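Local atomic coordinates of ubiquinone biosynthesis protein UbiJ (Escherichia coli, PDB entry 6H6O), a protein that binds hydrophobic intermediates of ubiquinone biosynthesis through its SCP2 domain, the part contained in this chain, and is essential for the stability of the Ubi complex. Residues Pro16-Thr19 against Ala20-Ser24; Ala86-Leu89 against Pro90-Asp94; Ala100-Ser104 against Gly105-Val109; Gly111-Gln114 against Val115-Asn118. All blocks are in the same frame, centred on the assembly; numbering follows the deposited sequence.

Contact 1 of 4, residues Pro16-Thr19 against Ala20-Ser24; sequences PLVT and AGIES. With CA (calcium ion), chain I.
Val18 places CG1 opposite its own nitrogen (chi1 168°), while Ile22, one helical turn on, turns CG1 opposite its carbonyl carbon (chi1 -67°). The two rotations lay the side chains next to each other, pointing the same way, with Val18 CG1 3.9 Å from Ile22 CD1. Ile22 CG1 also lies over the preceding turn, 3.4 Å from Val18 O. Val18 O also accepts the backbone bond from Ile22 N at 3.0 Å, so an amide donor and a methylene of the same residue both approach it. The next residue repeats the pattern, with Glu23 N donating to Thr19 O at 2.9 Å. On the flank, Ala20 CB comes within 3.3 Å of Pro16 O. These i to i+4 bonds are those of a regular alpha-helix, here helix 14-30, which lies against the sheet through Thr19 and Ile22 on Leu59 of strand 58-63. Leu17 and Val18 meet Leu25 of the second subunit. Glu23 binds a calcium ion, its extended side chain taking the carboxylate away from the preceding turn to the metal. Binding is bidentate, at 2.3 Å through Glu23 OE1 and 2.4 Å through Glu23 OE2. Four waters and Asp69 complete the metal's shell. Val70 N donates a further hydrogen bond to Glu23 OE1, and together with the two metal bonds it restricts the turning of the carboxylate.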
# COMPACT_ATOMS: atom_id res chain seq x y z
N PRO A 16 9.36 2.74 -7.43
CA PRO A 16 9.88 1.36 -7.54
C PRO A 16 9.91 0.60 -6.20
O PRO A 16 9.74 -0.62 -6.20
CB PRO A 16 11.29 1.55 -8.13
CG PRO A 16 11.28 2.91 -8.72
CD PRO A 16 10.39 3.72 -7.85
N LEU A 17 10.08 1.32 -5.06
CA LEU A 17 10.04 0.69 -3.74
C LEU A 17 8.63 0.20 -3.43
O LEU A 17 8.47 -0.88 -2.85
CB LEU A 17 10.52 1.66 -2.64
CG LEU A 17 12.01 1.93 -2.57
CD1 LEU A 17 12.29 2.92 -1.45
CD2 LEU A 17 12.82 0.62 -2.36
N VAL A 18 7.60 0.98 -3.82
CA VAL A 18 6.19 0.60 -3.62
C VAL A 18 5.85 -0.65 -4.48
O VAL A 18 5.25 -1.61 -3.97
CB VAL A 18 5.24 1.80 -3.89
CG1 VAL A 18 3.78 1.36 -3.99
CG2 VAL A 18 5.42 2.90 -2.84
N THR A 19 6.21 -0.63 -5.79
CA THR A 19 5.90 -1.78 -6.67
C THR A 19 6.62 -3.06 -6.18
O THR A 19 6.00 -4.12 -6.14
CB THR A 19 6.15 -1.46 -8.13
OG1 THR A 19 7.52 -1.17 -8.31
CG2 THR A 19 5.32 -0.29 -8.61
N ALA A 20 7.90 -2.94 -5.78
CA ALA A 20 8.67 -4.08 -5.23
C ALA A 20 8.02 -4.66 -3.95
O ALA A 20 7.95 -5.88 -3.81
CB ALA A 20 10.11 -3.66 -4.95
N GLY A 21 7.53 -3.78 -3.06
CA GLY A 21 6.85 -4.15 -1.82
C GLY A 21 5.55 -4.89 -2.09
O GLY A 21 5.28 -5.94 -1.50
N ILE A 22 4.75 -4.38 -3.04
CA ILE A 22 3.50 -5.03 -3.43
C ILE A 22 3.80 -6.41 -4.01
O ILE A 22 3.12 -7.37 -3.66
CB ILE A 22 2.62 -4.13 -4.36
CG1 ILE A 22 2.10 -2.90 -3.57
CG2 ILE A 22 1.42 -4.90 -4.97
CD1 ILE A 22 1.57 -1.77 -4.51
N GLU A 23 4.83 -6.51 -4.87
CA GLU A 23 5.23 -7.79 -5.49
C GLU A 23 5.60 -8.81 -4.41
O GLU A 23 5.13 -9.96 -4.45
CB GLU A 23 6.40 -7.58 -6.47
CG GLU A 23 6.83 -8.87 -7.13
CD GLU A 23 7.84 -8.71 -8.26
OE1 GLU A 23 7.61 -7.86 -9.14
OE2 GLU A 23 8.82 -9.50 -8.30
N SER A 24 6.44 -8.39 -3.42
CA SER A 24 6.85 -9.27 -2.33
C SER A 24 5.62 -9.79 -1.54
O SER A 24 5.52 -10.99 -1.29
CB SER A 24 7.82 -8.54 -1.40
OG SER A 24 8.22 -9.40 -0.35
CA CA I . 9.53 -8.46 -10.34
O HOH W 1 8.62 -6.62 -11.63
O HOH W 2 11.08 -7.95 -12.08
O HOH W 3 11.00 -10.01 -9.82
O HOH W 4 10.48 -6.92 -9.01

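Contact 2 of 4, residues Ala86-Leu89 against Pro90-Asp94; sequences ASVL and PKLRD. With CA (calcium ion), chain H.
Lys91 runs back along the turn that precedes it. Its CB lies 3.2 Å from Val88 O, CG passes the same oxygen more loosely, CD skirts Ser87 O, and CE stays by that carbonyl at 3.9 Å. With all torsions beyond CG extended, the chain then carries NZ to a salt bridge with Glu106. The backbone beneath it is wound tightly: Lys91 N donates to Val88 O at 2.9 Å and Leu92 N to Leu89 O at 3.2 Å. Both donors stand well above the plane of their carbonyl, by 48° and 57°, as fits the narrow i to i+3 winding of a 3-10 segment. Pro90 has no N-H for Ser87 O and sets ring carbons there instead, with its CD 3.3 Å from Ser87 O. Gly54 of the second subunit packs on Ser87 and Pro90. A glycine here would remove the ring that packs on Ser87 O and Gly54 and restrains phi, and the turn would probably flex more. The Pro90 carbonyl is covered in its turn by the guanidinium of Arg93, since Pro90 O lies 3.4 Å above the group's plane, over its centre. Beyond Lys91 the chain unwinds, and Arg93 O binds a calcium ion at 2.5 Å that Asp124 and Glu127 also hold. The whole is a 3-10 segment passing into an inverse gamma turn centred on Leu92, with Asp94 as N-cap of helix 95-104.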
# COMPACT_ATOMS: atom_id res chain seq x y z
N ALA A 86 -8.74 2.94 -3.53
CA ALA A 86 -7.98 1.97 -2.73
C ALA A 86 -8.84 1.26 -1.68
O ALA A 86 -8.64 0.07 -1.44
CB ALA A 86 -6.81 2.66 -2.04
N SER A 87 -9.82 1.97 -1.07
CA SER A 87 -10.69 1.45 -0.01
C SER A 87 -11.62 0.31 -0.48
O SER A 87 -12.29 -0.28 0.36
CB SER A 87 -11.47 2.58 0.67
OG SER A 87 -12.34 3.22 -0.24
N VAL A 88 -11.63 -0.02 -1.80
CA VAL A 88 -12.42 -1.14 -2.32
C VAL A 88 -11.70 -2.48 -1.98
O VAL A 88 -12.37 -3.49 -1.80
CB VAL A 88 -12.73 -0.95 -3.84
CG1 VAL A 88 -13.41 -2.18 -4.44
CG2 VAL A 88 -13.59 0.29 -4.07
N LEU A 89 -10.35 -2.48 -1.89
CA LEU A 89 -9.51 -3.67 -1.61
C LEU A 89 -9.97 -4.49 -0.37
O LEU A 89 -10.19 -5.69 -0.54
CB LEU A 89 -8.01 -3.28 -1.51
CG LEU A 89 -6.99 -4.36 -1.14
CD1 LEU A 89 -6.88 -5.43 -2.23
CD2 LEU A 89 -5.62 -3.74 -0.87
N PRO A 90 -10.19 -3.93 0.85
CA PRO A 90 -10.66 -4.79 1.96
C PRO A 90 -12.07 -5.37 1.75
O PRO A 90 -12.49 -6.24 2.52
CB PRO A 90 -10.58 -3.87 3.18
CG PRO A 90 -10.66 -2.50 2.64
CD PRO A 90 -10.02 -2.53 1.28
N LYS A 91 -12.80 -4.91 0.70
CA LYS A 91 -14.16 -5.39 0.40
C LYS A 91 -14.16 -6.61 -0.53
O LYS A 91 -15.18 -7.28 -0.63
CB LYS A 91 -15.02 -4.29 -0.24
CG LYS A 91 -15.26 -3.09 0.64
CD LYS A 91 -15.98 -2.00 -0.10
CE LYS A 91 -16.14 -0.78 0.76
NZ LYS A 91 -16.93 0.26 0.07
N LEU A 92 -13.06 -6.83 -1.27
CA LEU A 92 -12.96 -7.93 -2.22
C LEU A 92 -12.76 -9.30 -1.52
O LEU A 92 -11.79 -10.02 -1.80
CB LEU A 92 -11.88 -7.63 -3.29
CG LEU A 92 -12.14 -6.44 -4.23
CD1 LEU A 92 -10.89 -6.07 -5.02
CD2 LEU A 92 -13.25 -6.74 -5.20
N ARG A 93 -13.70 -9.67 -0.63
CA ARG A 93 -13.69 -10.91 0.16
C ARG A 93 -13.97 -12.16 -0.67
O ARG A 93 -13.39 -13.21 -0.41
CB ARG A 93 -14.66 -10.82 1.35
CG ARG A 93 -14.29 -9.74 2.36
CD ARG A 93 -15.39 -9.51 3.38
NE ARG A 93 -15.04 -8.46 4.33
CZ ARG A 93 -15.33 -7.17 4.17
NH1 ARG A 93 -14.97 -6.28 5.09
NH2 ARG A 93 -15.99 -6.76 3.10
N ASP A 94 -14.89 -12.05 -1.66
CA ASP A 94 -15.29 -13.16 -2.53
C ASP A 94 -15.97 -12.65 -3.81
O ASP A 94 -16.16 -11.44 -3.95
CB ASP A 94 -16.22 -14.15 -1.78
CG ASP A 94 -17.33 -13.51 -0.96
OD1 ASP A 94 -17.94 -12.53 -1.45
OD2 ASP A 94 -17.62 -14.01 0.15
CA CA H . -12.51 -14.15 1.74
O HOH W 5 -10.63 -12.89 0.48
O HOH W 6 -13.50 -16.11 3.08

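Contact 3 of 4, residues Ala100-Ser104 against Gly105-Val109; sequences ALIRS and GELEV
Leu101 O draws several donors at the end of helix 95-104. Leu107 N reaches Leu101 O at 3.2 Å with an N-H...O angle of 156°, coming from above the carbonyl plane, while Glu106 N adds a weak bond to the same Leu101 O at 3.1 Å. Ser104 OG stands close as well, between Leu101 O and Glu106 OE1, the latter at 3.1 Å. Gly105 N donates to Ile102 O at 3.1 Å; with the phi of 80° at Gly105 and the bond from Glu106 N, this makes a Schellman motif. The axes of helix 100-104 and strand 107-109 then stand at 88°. Water 7 donates to both Ile102 O and Leu107 O, 2.7 Å from each. Ile102 CG1 packs 3.8 Å from Leu107 CD2, the two side chains crossing at a slant, and Ile102 CD1 meets Val109 CG2. Leu101 CD2 lies 3.6 Å from Glu106 OE2. An alanine in place of Glu106, the mate of Lys91, would probably leave that lysine without its charge partner and Ser104 OG without a nearby acceptor. Backbone bonds and water 7 thus satisfy Leu101 O and Ile102 O at the helix end, and the lysine probably favours an ionised Glu106.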
# COMPACT_ATOMS: atom_id res chain seq x y z
N ALA A 100 -21.30 -7.35 -6.44
CA ALA A 100 -21.96 -6.19 -5.83
C ALA A 100 -21.17 -4.91 -6.10
O ALA A 100 -21.77 -3.89 -6.42
CB ALA A 100 -22.15 -6.40 -4.34
N LEU A 101 -19.81 -4.99 -6.04
CA LEU A 101 -18.94 -3.83 -6.29
C LEU A 101 -18.99 -3.39 -7.75
O LEU A 101 -18.99 -2.19 -8.02
CB LEU A 101 -17.50 -4.08 -5.83
CG LEU A 101 -17.34 -4.17 -4.28
CD1 LEU A 101 -16.06 -4.81 -3.89
CD2 LEU A 101 -17.55 -2.83 -3.58
N ILE A 102 -19.09 -4.36 -8.68
CA ILE A 102 -19.22 -4.04 -10.10
C ILE A 102 -20.59 -3.41 -10.36
O ILE A 102 -20.68 -2.36 -11.01
CB ILE A 102 -18.92 -5.28 -11.00
CG1 ILE A 102 -17.42 -5.65 -10.92
CG2 ILE A 102 -19.34 -5.01 -12.46
CD1 ILE A 102 -17.06 -7.13 -11.35
N ARG A 103 -21.67 -4.01 -9.78
CA ARG A 103 -23.04 -3.49 -9.91
C ARG A 103 -23.17 -2.05 -9.36
O ARG A 103 -23.80 -1.21 -10.01
CB ARG A 103 -24.03 -4.44 -9.21
CG ARG A 103 -25.49 -4.08 -9.48
CD ARG A 103 -26.47 -5.00 -8.77
NE ARG A 103 -26.41 -6.38 -9.26
CZ ARG A 103 -27.13 -6.86 -10.26
NH1 ARG A 103 -26.99 -8.12 -10.64
NH2 ARG A 103 -28.00 -6.08 -10.90
N SER A 104 -22.56 -1.76 -8.20
CA SER A 104 -22.64 -0.43 -7.60
C SER A 104 -21.76 0.62 -8.30
O SER A 104 -21.89 1.81 -8.01
CB SER A 104 -22.30 -0.50 -6.12
OG SER A 104 -20.93 -0.82 -5.94
N GLY A 105 -20.86 0.18 -9.18
CA GLY A 105 -19.94 1.08 -9.87
C GLY A 105 -18.74 1.48 -9.03
O GLY A 105 -17.97 2.36 -9.42
N GLU A 106 -18.56 0.84 -7.85
CA GLU A 106 -17.41 1.07 -6.97
C GLU A 106 -16.13 0.51 -7.62
O GLU A 106 -15.04 1.02 -7.39
CB GLU A 106 -17.62 0.43 -5.60
CG GLU A 106 -18.57 1.21 -4.72
CD GLU A 106 -18.81 0.57 -3.37
OE1 GLU A 106 -19.91 -0.00 -3.17
OE2 GLU A 106 -17.89 0.60 -2.53
N LEU A 107 -16.29 -0.52 -8.44
CA LEU A 107 -15.20 -1.12 -9.20
C LEU A 107 -15.62 -1.19 -10.67
O LEU A 107 -16.66 -1.76 -10.97
CB LEU A 107 -14.87 -2.53 -8.68
CG LEU A 107 -13.73 -3.24 -9.41
CD1 LEU A 107 -12.42 -3.08 -8.69
CD2 LEU A 107 -14.01 -4.68 -9.58
N GLU A 108 -14.83 -0.59 -11.56
CA GLU A 108 -15.10 -0.61 -13.00
C GLU A 108 -14.16 -1.63 -13.62
O GLU A 108 -12.96 -1.63 -13.32
CB GLU A 108 -14.89 0.78 -13.62
CG GLU A 108 -15.28 0.86 -15.08
CD GLU A 108 -14.78 2.07 -15.85
OE1 GLU A 108 -14.75 3.18 -15.27
OE2 GLU A 108 -14.45 1.91 -17.04
N VAL A 109 -14.70 -2.50 -14.48
CA VAL A 109 -13.91 -3.53 -15.15
C VAL A 109 -13.92 -3.33 -16.67
O VAL A 109 -14.97 -3.15 -17.28
CB VAL A 109 -14.32 -4.98 -14.77
CG1 VAL A 109 -13.42 -6.01 -15.44
CG2 VAL A 109 -14.32 -5.18 -13.26
O HOH W 7 -18.79 -1.26 -12.52

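Contact 4 of 4, residues Gly111-Gln114 against Val115-Asn118; sequences GDIQ and VVQN. With LMR ((2S)-2-hydroxybutanedioic acid), chain E.
Val116 and Ile113 meet at the tight end of this contact: Val116 CG1 lies only 3.2 Å from Ile113 O. The valine's chi1 of 65° explains this, since it puts CG1 between backbone nitrogen and carbonyl carbon, turned back over the preceding turn. Ile113 O also takes the backbone bond from Gln117 N at 3.1 Å, in the carbonyl plane and nearly straight at 166°, so a methyl and an amide share one acceptor's surroundings. Val115 and Val116 are buried, and both lie on Cys80 of strand 80-84. Ile113 continues the apolar side onto Ile102, while its CG1 and CD1 lie by Gln117 NE2, at 3.9 Å from CG1. Residues 113-118 form the start of helix 113-128, which packs on the sheet of the SCP2 domain straight after strand 107-111. Asp112 is its N-cap: Gln114 N donates to Asp112 OD1 at 3.1 Å, meeting the oxygen from above the carboxylate plane. The other carboxylate oxygen, Asp112 OD2, rests 3.7 Å from Val115 CG2, the two side chains crossing at about a right angle. The looser, solvent side belongs to the side chain of Gln114, although its backbone oxygen, Gln114 O, is held by Asn118 N at 2.8 Å. Its amide plane stands 89° from that of Gln117, and the nearest approach of the two side chains is 4.0 Å, from Gln114 CG to Gln117 OE1. Ahead of the helix a malate sits beside the chain, with its O4B 3.4 Å from Asp112 N; Ala78, Asp79 and Gly111 also line its pocket.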
# COMPACT_ATOMS: atom_id res chain seq x y z
N GLY A 111 -12.08 -5.12 -20.32
CA GLY A 111 -11.46 -6.35 -20.78
C GLY A 111 -12.13 -7.59 -20.22
O GLY A 111 -13.34 -7.61 -20.03
N ASP A 112 -11.33 -8.63 -19.94
CA ASP A 112 -11.82 -9.92 -19.48
C ASP A 112 -12.17 -9.94 -17.99
O ASP A 112 -11.30 -10.08 -17.14
CB ASP A 112 -10.83 -11.04 -19.87
CG ASP A 112 -11.26 -12.45 -19.50
OD1 ASP A 112 -12.46 -12.65 -19.20
OD2 ASP A 112 -10.40 -13.37 -19.56
N ILE A 113 -13.47 -9.90 -17.68
CA ILE A 113 -13.98 -9.95 -16.29
C ILE A 113 -13.49 -11.23 -15.53
O ILE A 113 -13.30 -11.17 -14.32
CB ILE A 113 -15.54 -9.79 -16.25
CG1 ILE A 113 -16.01 -9.41 -14.82
CG2 ILE A 113 -16.27 -11.03 -16.82
CD1 ILE A 113 -17.52 -9.05 -14.68
N GLN A 114 -13.25 -12.34 -16.25
CA GLN A 114 -12.80 -13.61 -15.67
C GLN A 114 -11.47 -13.48 -14.94
O GLN A 114 -11.29 -14.12 -13.91
CB GLN A 114 -12.75 -14.74 -16.72
CG GLN A 114 -14.13 -15.12 -17.26
CD GLN A 114 -14.07 -16.31 -18.18
OE1 GLN A 114 -13.64 -16.22 -19.33
NE2 GLN A 114 -14.53 -17.45 -17.69
N VAL A 115 -10.57 -12.61 -15.43
CA VAL A 115 -9.25 -12.38 -14.81
C VAL A 115 -9.41 -11.87 -13.37
O VAL A 115 -8.84 -12.47 -12.45
CB VAL A 115 -8.34 -11.46 -15.70
CG1 VAL A 115 -7.04 -11.09 -14.97
CG2 VAL A 115 -8.03 -12.12 -17.04
N VAL A 116 -10.20 -10.80 -13.17
CA VAL A 116 -10.41 -10.26 -11.81
C VAL A 116 -11.24 -11.26 -10.95
O VAL A 116 -10.94 -11.43 -9.77
CB VAL A 116 -10.96 -8.80 -11.80
CG1 VAL A 116 -12.37 -8.72 -12.40
CG2 VAL A 116 -10.92 -8.21 -10.39
N GLN A 117 -12.22 -11.96 -11.55
CA GLN A 117 -12.98 -12.99 -10.81
C GLN A 117 -12.02 -14.09 -10.29
O GLN A 117 -12.11 -14.47 -9.12
CB GLN A 117 -14.07 -13.62 -11.69
CG GLN A 117 -15.25 -12.68 -11.96
CD GLN A 117 -16.18 -13.21 -13.03
OE1 GLN A 117 -15.85 -14.13 -13.79
NE2 GLN A 117 -17.36 -12.63 -13.14
N ASN A 118 -11.08 -14.54 -11.15
CA ASN A 118 -10.10 -15.58 -10.79
C ASN A 118 -9.10 -15.06 -9.77
O ASN A 118 -8.73 -15.79 -8.86
CB ASN A 118 -9.40 -16.14 -12.03
CG ASN A 118 -10.36 -16.95 -12.89
OD1 ASN A 118 -11.36 -17.49 -12.41
ND2 ASN A 118 -10.07 -17.10 -14.17
C1 LMR E . -7.20 -7.54 -25.08
O1A LMR E . -7.37 -7.02 -26.16
O1B LMR E . -7.04 -6.87 -23.96
C2 LMR E . -7.09 -9.05 -24.91
O2 LMR E . -6.15 -9.40 -23.90
C3 LMR E . -8.44 -9.69 -24.62
C4 LMR E . -8.91 -9.47 -23.20
O4A LMR E . -8.52 -10.41 -22.37
O4B LMR E . -9.61 -8.53 -22.88

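All four contacts join adjoining segments, so none closes a long loop, and they follow one another in series without nesting or crossing. Contact 1 lies on the N-terminal helix 14-30, on the opposite side of the chain's centre from contacts 3 and 4. Contact 2 belongs to the connection from strand 80-84 to helix 95-104; it does not touch contact 1 (nearest atoms about 8 Å apart), yet both reach the second subunit. Contact 3 turns that helix into strand 107-111 and touches contact 2 through Lys91 with Glu106 and Leu92 with Leu101. Contact 4 starts helix 113-128 and meets contact 3 through Ile113 on Ile102 and Val116 on Val109.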